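Local coordinates for protein pelota homolog (Archaeoglobus fulgidus, PDB 3OBY) that probably recognises stalled ribosomes, helping to release them and degrade damaged mRNA, with a predicted metal-dependent endoribonuclease activity in its Sm-fold N-terminal domain, at residues A[28-39]-A[105-115]. Residues are numbered along the deposited sequence; the frame is centred on the assembly and turned at random.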
ATOM      1  N   LEU A  28      -9.510  -2.459  -8.831  1.00 11.60           N
ATOM      2  CA  LEU A  28      -9.969  -1.359  -9.675  1.00  7.88           C
ATOM      3  C   LEU A  28     -10.357  -1.846 -11.066  1.00 12.55           C
ATOM      4  O   LEU A  28     -11.300  -1.333 -11.670  1.00 16.41           O
ATOM      5  CB  LEU A  28      -8.878  -0.295  -9.796  1.00 13.10           C
ATOM      6  CG  LEU A  28      -8.540   0.550  -8.563  1.00 10.94           C
ATOM      7  CD1 LEU A  28      -7.247   1.309  -8.799  1.00  8.57           C
ATOM      8  CD2 LEU A  28      -9.684   1.513  -8.268  1.00  7.14           C
ATOM      9  N   ARG A  29      -9.621  -2.838 -11.567  1.00 11.39           N
ATOM     10  CA  ARG A  29      -9.873  -3.423 -12.882  1.00  7.68           C
ATOM     11  C   ARG A  29     -11.282  -4.007 -12.993  1.00 12.05           C
ATOM     12  O   ARG A  29     -11.868  -4.027 -14.071  1.00 15.94           O
ATOM     13  CB  ARG A  29      -8.829  -4.505 -13.178  1.00 11.09           C
ATOM     14  CG  ARG A  29      -8.969  -5.186 -14.534  1.00 12.14           C
ATOM     15  CD  ARG A  29     -10.021  -6.269 -14.513  1.00  1.00           C
ATOM     16  NE  ARG A  29     -10.232  -6.871 -15.831  1.00 26.72           N
ATOM     17  CZ  ARG A  29     -11.177  -6.516 -16.703  1.00 13.08           C
ATOM     18  NH1 ARG A  29     -12.026  -5.544 -16.417  1.00 20.61           N
ATOM     19  NH2 ARG A  29     -11.286  -7.160 -17.860  1.00 16.69           N
ATOM     20  N   PHE A  30     -11.831  -4.482 -11.881  1.00 16.09           N
ATOM     21  CA  PHE A  30     -13.170  -5.044 -11.908  1.00 15.95           C
ATOM     22  C   PHE A  30     -14.187  -4.043 -11.379  1.00 20.46           C
ATOM     23  O   PHE A  30     -15.395  -4.217 -11.551  1.00 22.83           O
ATOM     24  CB  PHE A  30     -13.197  -6.359 -11.128  1.00  7.86           C
ATOM     25  CG  PHE A  30     -12.398  -7.451 -11.778  1.00  5.06           C
ATOM     26  CD1 PHE A  30     -12.841  -8.038 -12.963  1.00  1.98           C
ATOM     27  CD2 PHE A  30     -11.155  -7.829 -11.264  1.00  9.30           C
ATOM     28  CE1 PHE A  30     -12.057  -8.987 -13.628  1.00  1.00           C
ATOM     29  CE2 PHE A  30     -10.363  -8.777 -11.920  1.00 15.21           C
ATOM     30  CZ  PHE A  30     -10.814  -9.353 -13.109  1.00 17.75           C
ATOM     31  N   ILE A  31     -13.691  -2.982 -10.748  1.00 19.44           N
ATOM     32  CA  ILE A  31     -14.562  -1.924 -10.236  1.00 25.13           C
ATOM     33  C   ILE A  31     -14.930  -1.031 -11.425  1.00 16.62           C
ATOM     34  O   ILE A  31     -16.103  -0.740 -11.657  1.00 14.72           O
ATOM     35  CB  ILE A  31     -13.851  -1.069  -9.152  1.00 30.82           C
ATOM     36  CG1 ILE A  31     -13.673  -1.874  -7.863  1.00 18.89           C
ATOM     37  CG2 ILE A  31     -14.648   0.182  -8.878  1.00 22.97           C
ATOM     38  CD1 ILE A  31     -14.957  -2.464  -7.328  1.00 55.77           C
ATOM     39  N   ILE A  32     -13.920  -0.606 -12.179  1.00 12.87           N
ATOM     40  CA  ILE A  32     -14.142   0.227 -13.360  1.00 15.74           C
ATOM     41  C   ILE A  32     -14.844  -0.628 -14.412  1.00 13.62           C
ATOM     42  O   ILE A  32     -14.399  -1.729 -14.725  1.00 17.87           O
ATOM     43  CB  ILE A  32     -12.824   0.710 -13.952  1.00  9.10           C
ATOM     44  CG1 ILE A  32     -12.104   1.606 -12.953  1.00  7.17           C
ATOM     45  CG2 ILE A  32     -13.082   1.440 -15.255  1.00 16.40           C
ATOM     46  CD1 ILE A  32     -10.654   1.837 -13.306  1.00  1.00           C
ATOM     47  N   GLU A  33     -15.934  -0.117 -14.968  1.00  4.13           N
ATOM     48  CA  GLU A  33     -16.692  -0.870 -15.951  1.00  9.03           C
ATOM     49  C   GLU A  33     -16.941  -0.130 -17.258  1.00 16.48           C
ATOM     50  O   GLU A  33     -16.863   1.101 -17.325  1.00 25.38           O
ATOM     51  CB  GLU A  33     -18.028  -1.277 -15.339  1.00  6.26           C
ATOM     52  CG  GLU A  33     -17.897  -2.167 -14.109  1.00 21.65           C
ATOM     53  CD  GLU A  33     -19.231  -2.448 -13.446  1.00 14.12           C
ATOM     54  OE1 GLU A  33     -19.676  -1.625 -12.621  1.00 19.92           O
ATOM     55  OE2 GLU A  33     -19.840  -3.488 -13.761  1.00  9.83           O
ATOM     56  N   LYS A  34     -17.230  -0.893 -18.307  1.00  8.30           N
ATOM     57  CA  LYS A  34     -17.522  -0.296 -19.598  1.00 19.03           C
ATOM     58  C   LYS A  34     -18.790   0.491 -19.379  1.00 22.95           C
ATOM     59  O   LYS A  34     -19.802  -0.072 -18.961  1.00 14.93           O
ATOM     60  CB  LYS A  34     -17.750  -1.371 -20.662  1.00 22.69           C
ATOM     61  CG  LYS A  34     -16.471  -2.062 -21.133  1.00 26.13           C
ATOM     62  CD  LYS A  34     -16.759  -3.227 -22.074  1.00 19.67           C
ATOM     63  CE  LYS A  34     -17.565  -4.318 -21.382  1.00 31.73           C
ATOM     64  NZ  LYS A  34     -17.826  -5.488 -22.262  1.00 30.26           N
ATOM     65  N   GLY A  35     -18.720   1.793 -19.638  1.00 26.19           N
ATOM     66  CA  GLY A  35     -19.874   2.648 -19.457  1.00 16.97           C
ATOM     67  C   GLY A  35     -19.569   3.749 -18.468  1.00 20.17           C
ATOM     68  O   GLY A  35     -20.147   4.832 -18.547  1.00 23.79           O
ATOM     69  N   ASP A  36     -18.658   3.481 -17.537  1.00 16.93           N
ATOM     70  CA  ASP A  36     -18.292   4.482 -16.540  1.00  9.72           C
ATOM     71  C   ASP A  36     -17.490   5.601 -17.188  1.00 10.51           C
ATOM     72  O   ASP A  36     -17.272   5.613 -18.395  1.00 13.34           O
ATOM     73  CB  ASP A  36     -17.448   3.864 -15.412  1.00  9.65           C
ATOM     74  CG  ASP A  36     -18.176   2.761 -14.657  1.00 21.44           C
ATOM     75  OD1 ASP A  36     -19.428   2.769 -14.632  1.00 14.80           O
ATOM     76  OD2 ASP A  36     -17.489   1.895 -14.069  1.00  7.96           O
ATOM     77  N   VAL A  37     -17.060   6.554 -16.377  1.00 11.64           N
ATOM     78  CA  VAL A  37     -16.242   7.645 -16.872  1.00 13.36           C
ATOM     79  C   VAL A  37     -15.032   7.733 -15.955  1.00  9.70           C
ATOM     80  O   VAL A  37     -15.168   7.790 -14.739  1.00 21.54           O
ATOM     81  CB  VAL A  37     -16.999   8.996 -16.868  1.00 20.33           C
ATOM     82  CG1 VAL A  37     -16.040  10.131 -17.255  1.00  7.55           C
ATOM     83  CG2 VAL A  37     -18.166   8.944 -17.851  1.00  1.00           C
ATOM     84  N   VAL A  38     -13.850   7.735 -16.555  1.00 15.74           N
ATOM     85  CA  VAL A  38     -12.598   7.793 -15.814  1.00 13.27           C
ATOM     86  C   VAL A  38     -11.746   9.003 -16.195  1.00 17.58           C
ATOM     87  O   VAL A  38     -11.521   9.270 -17.378  1.00 24.44           O
ATOM     88  CB  VAL A  38     -11.766   6.507 -16.063  1.00  6.19           C
ATOM     89  CG1 VAL A  38     -10.459   6.560 -15.297  1.00  1.00           C
ATOM     90  CG2 VAL A  38     -12.584   5.283 -15.669  1.00  6.50           C
ATOM     91  N   PHE A  39     -11.279   9.727 -15.180  1.00 12.17           N
ATOM     92  CA  PHE A  39     -10.421  10.894 -15.377  1.00 25.23           C
ATOM     93  C   PHE A  39      -9.031  10.590 -14.837  1.00 26.74           C
ATOM     94  O   PHE A  39      -8.888  10.073 -13.733  1.00 29.59           O
ATOM     95  CB  PHE A  39     -10.975  12.106 -14.627  1.00 31.48           C
ATOM     96  CG  PHE A  39     -11.978  12.898 -15.402  1.00 33.60           C
ATOM     97  CD1 PHE A  39     -11.574  13.972 -16.191  1.00 20.40           C
ATOM     98  CD2 PHE A  39     -13.335  12.580 -15.333  1.00 43.32           C
ATOM     99  CE1 PHE A  39     -12.506  14.721 -16.901  1.00 30.24           C
ATOM    100  CE2 PHE A  39     -14.280  13.322 -16.040  1.00 46.13           C
ATOM    101  CZ  PHE A  39     -13.864  14.397 -16.827  1.00 41.21           C
ATOM    102  N   LEU A 105      -6.645   8.693 -10.071  1.00  8.48           N
ATOM    103  CA  LEU A 105      -7.668   8.582 -11.088  1.00  8.16           C
ATOM    104  C   LEU A 105      -9.028   8.796 -10.429  1.00 18.63           C
ATOM    105  O   LEU A 105      -9.189   8.568  -9.228  1.00 12.89           O
ATOM    106  CB  LEU A 105      -7.639   7.213 -11.766  1.00  8.57           C
ATOM    107  CG  LEU A 105      -8.109   6.013 -10.950  1.00  3.03           C
ATOM    108  CD1 LEU A 105      -8.766   5.008 -11.876  1.00  9.99           C
ATOM    109  CD2 LEU A 105      -6.933   5.411 -10.205  1.00  1.00           C
ATOM    110  N   SER A 106      -9.993   9.247 -11.226  1.00 15.37           N
ATOM    111  CA  SER A 106     -11.347   9.497 -10.765  1.00 12.17           C
ATOM    112  C   SER A 106     -12.311   8.621 -11.546  1.00 19.87           C
ATOM    113  O   SER A 106     -12.279   8.581 -12.778  1.00 16.32           O
ATOM    114  CB  SER A 106     -11.724  10.967 -10.974  1.00  4.32           C
ATOM    115  OG  SER A 106     -11.014  11.810 -10.090  1.00 37.29           O
ATOM    116  N   ILE A 107     -13.163   7.915 -10.814  1.00 19.58           N
ATOM    117  CA  ILE A 107     -14.164   7.047 -11.410  1.00 15.96           C
ATOM    118  C   ILE A 107     -15.502   7.720 -11.116  1.00 17.99           C
ATOM    119  O   ILE A 107     -15.788   8.078  -9.978  1.00 16.88           O
ATOM    120  CB  ILE A 107     -14.130   5.636 -10.771  1.00  1.00           C
ATOM    121  CG1 ILE A 107     -12.798   4.966 -11.071  1.00  6.88           C
ATOM    122  CG2 ILE A 107     -15.264   4.776 -11.294  1.00  1.00           C
ATOM    123  CD1 ILE A 107     -12.594   3.673 -10.310  1.00  1.00           C
ATOM    124  N   ILE A 108     -16.304   7.910 -12.157  1.00 21.16           N
ATOM    125  CA  ILE A 108     -17.609   8.533 -12.026  1.00 23.03           C
ATOM    126  C   ILE A 108     -18.627   7.562 -12.590  1.00 23.57           C
ATOM    127  O   ILE A 108     -18.574   7.228 -13.771  1.00 25.30           O
ATOM    128  CB  ILE A 108     -17.671   9.847 -12.815  1.00 25.53           C
ATOM    129  CG1 ILE A 108     -16.527  10.759 -12.367  1.00 31.58           C
ATOM    130  CG2 ILE A 108     -19.013  10.529 -12.588  1.00  8.30           C
ATOM    131  CD1 ILE A 108     -16.449  12.073 -13.121  1.00 33.82           C
ATOM    132  N   LYS A 109     -19.544   7.113 -11.734  1.00 22.59           N
ATOM    133  CA  LYS A 109     -20.578   6.155 -12.119  1.00 20.49           C
ATOM    134  C   LYS A 109     -21.606   6.055 -11.006  1.00 23.91           C
ATOM    135  O   LYS A 109     -21.570   6.800 -10.019  1.00 19.26           O
ATOM    136  CB  LYS A 109     -19.956   4.765 -12.300  1.00 10.57           C
ATOM    137  CG  LYS A 109     -19.310   4.248 -11.003  1.00 14.99           C
ATOM    138  CD  LYS A 109     -18.465   2.991 -11.190  1.00 21.75           C
ATOM    139  CE  LYS A 109     -19.307   1.803 -11.635  1.00 19.02           C
ATOM    140  NZ  LYS A 109     -18.496   0.571 -11.847  1.00  6.85           N
ATOM    141  N   LYS A 110     -22.524   5.115 -11.186  1.00 18.95           N
ATOM    142  CA  LYS A 110     -23.532   4.828 -10.187  1.00 24.35           C
ATOM    143  C   LYS A 110     -22.851   3.646  -9.508  1.00 26.68           C
ATOM    144  O   LYS A 110     -22.524   2.657 -10.163  1.00 26.04           O
ATOM    145  CB  LYS A 110     -24.854   4.398 -10.844  1.00 22.27           C
ATOM    146  CG  LYS A 110     -24.834   3.026 -11.533  1.00 56.85           C
ATOM    147  CD  LYS A 110     -26.137   2.756 -12.283  1.00 66.61           C
ATOM    148  CE  LYS A 110     -26.209   1.333 -12.832  1.00 64.05           C
ATOM    149  NZ  LYS A 110     -26.279   0.305 -11.754  1.00 62.64           N
ATOM    150  N   TRP A 111     -22.604   3.753  -8.211  1.00 28.60           N
ATOM    151  CA  TRP A 111     -21.928   2.682  -7.495  1.00 21.32           C
ATOM    152  C   TRP A 111     -22.819   1.604  -6.887  1.00 25.63           C
ATOM    153  O   TRP A 111     -23.877   1.886  -6.318  1.00 22.64           O
ATOM    154  CB  TRP A 111     -21.046   3.284  -6.404  1.00 27.22           C
ATOM    155  CG  TRP A 111     -20.025   4.222  -6.950  1.00 27.12           C
ATOM    156  CD1 TRP A 111     -20.238   5.484  -7.418  1.00 21.93           C
ATOM    157  CD2 TRP A 111     -18.628   3.957  -7.128  1.00 27.06           C
ATOM    158  NE1 TRP A 111     -19.062   6.021  -7.879  1.00 36.54           N
ATOM    159  CE2 TRP A 111     -18.058   5.103  -7.718  1.00 24.43           C
ATOM    160  CE3 TRP A 111     -17.804   2.854  -6.854  1.00 13.47           C
ATOM    161  CZ2 TRP A 111     -16.694   5.187  -8.033  1.00 31.97           C
ATOM    162  CZ3 TRP A 111     -16.449   2.939  -7.167  1.00 21.27           C
ATOM    163  CH2 TRP A 111     -15.910   4.097  -7.755  1.00  7.19           C
ATOM    164  N   LYS A 112     -22.380   0.356  -7.019  1.00 31.92           N
ATOM    165  CA  LYS A 112     -23.111  -0.771  -6.452  1.00 39.50           C
ATOM    166  C   LYS A 112     -22.496  -1.016  -5.081  1.00 33.44           C
ATOM    167  O   LYS A 112     -21.316  -0.737  -4.861  1.00 32.24           O
ATOM    168  CB  LYS A 112     -22.941  -2.019  -7.316  1.00 49.35           C
ATOM    169  CG  LYS A 112     -23.249  -1.807  -8.782  1.00 61.90           C
ATOM    170  CD  LYS A 112     -22.945  -3.051  -9.593  1.00 69.58           C
ATOM    171  CE  LYS A 112     -22.755  -2.684 -11.045  1.00 80.24           C
ATOM    172  NZ  LYS A 112     -21.681  -1.662 -11.157  1.00 87.92           N
ATOM    173  N   PRO A 113     -23.286  -1.537  -4.136  1.00 35.22           N
ATOM    174  CA  PRO A 113     -22.767  -1.799  -2.789  1.00 35.44           C
ATOM    175  C   PRO A 113     -21.484  -2.643  -2.764  1.00 36.34           C
ATOM    176  O   PRO A 113     -20.570  -2.356  -1.988  1.00 34.94           O
ATOM    177  CB  PRO A 113     -23.946  -2.488  -2.097  1.00 33.89           C
ATOM    178  CG  PRO A 113     -25.143  -1.869  -2.772  1.00 29.36           C
ATOM    179  CD  PRO A 113     -24.720  -1.870  -4.228  1.00 39.03           C
ATOM    180  N   GLU A 114     -21.405  -3.667  -3.616  1.00 35.04           N
ATOM    181  CA  GLU A 114     -20.223  -4.533  -3.652  1.00 33.28           C
ATOM    182  C   GLU A 114     -18.926  -3.747  -3.821  1.00 33.10           C
ATOM    183  O   GLU A 114     -17.948  -3.972  -3.106  1.00 30.26           O
ATOM    184  CB  GLU A 114     -20.308  -5.553  -4.792  1.00 30.27           C
ATOM    185  CG  GLU A 114     -21.537  -6.447  -4.814  1.00 64.15           C
ATOM    186  CD  GLU A 114     -22.660  -5.876  -5.662  1.00 78.05           C
ATOM    187  OE1 GLU A 114     -23.370  -4.957  -5.186  1.00 69.10           O
ATOM    188  OE2 GLU A 114     -22.823  -6.344  -6.813  1.00 71.89           O
ATOM    189  N   GLN A 115     -18.931  -2.833  -4.786  1.00 29.46           N
ATOM    190  CA  GLN A 115     -17.770  -2.012  -5.101  1.00 14.91           C
ATOM    191  C   GLN A 115     -17.440  -1.053  -3.962  1.00 17.18           C
ATOM    192  O   GLN A 115     -16.275  -0.854  -3.598  1.00  7.62           O
ATOM    193  CB  GLN A 115     -18.045  -1.240  -6.394  1.00 25.16           C
ATOM    194  CG  GLN A 115     -18.581  -2.137  -7.507  1.00 31.31           C
ATOM    195  CD  GLN A 115     -19.155  -1.373  -8.687  1.00 34.82           C
ATOM    196  OE1 GLN A 115     -19.939  -0.438  -8.521  1.00 37.99           O
ATOM    197  NE2 GLN A 115     -18.781  -1.787  -9.888  1.00 33.17           N
TER
HETATM  198  O   HOH W   1     -17.534  -4.473 -10.248  1.00 29.59           O
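The ammonium group of K109 is gripped by three acceptors of 28-39. NZ lies 2.6 Å from OE1 of E33 and 2.8 Å from OD2 of D36, both salt bridges. It also donates to the carbonyl O of I31, at 2.7 Å, near the C-terminal end of helix 22-31. E33 OE1 offers K109 its anti lone pair, while D36 OD2 is met on the syn side. K109 CG sits between the backbone N and the carbonyl carbon (chi1 61°); with a bend at chi3, the chain passes obliquely across the D36 carboxylate and NZ reaches OD2. The backbone N of E33 binds D36 OD2 from the opposite face of the carboxylate, across the type II turn whose own bond runs from D36 N to E33 O. Q115 NE2 comes to E33 OE1 from above the carboxylate plane, and K112 NZ adds another salt bridge there. Q115 OE1 accepts from the backbone N of K112, the N-cap residue of helix 113-123.

Beside this network, strands 37-40 and 105-108 pair antiparallel in the Sm-fold sheet. V37 pairs with I108 and F39 with S106, each through two backbone bonds. I107 CD1 packs against I32 CG1 from the sheet face it shares with V38. I31 CG2 meets W111 CZ3 at 3.7 Å. K109 CG rests over one face of the W111 ring.

A methionine in place of this lysine would probably leave D36 without its salt bridge to 105-115 and the I31 carbonyl without this donor, while E33 would keep K112 and Q115. Buried K109 probably offsets the charge of D36 and, together with K112, that of E33, tying helix end and turn to the end of strand 105-108.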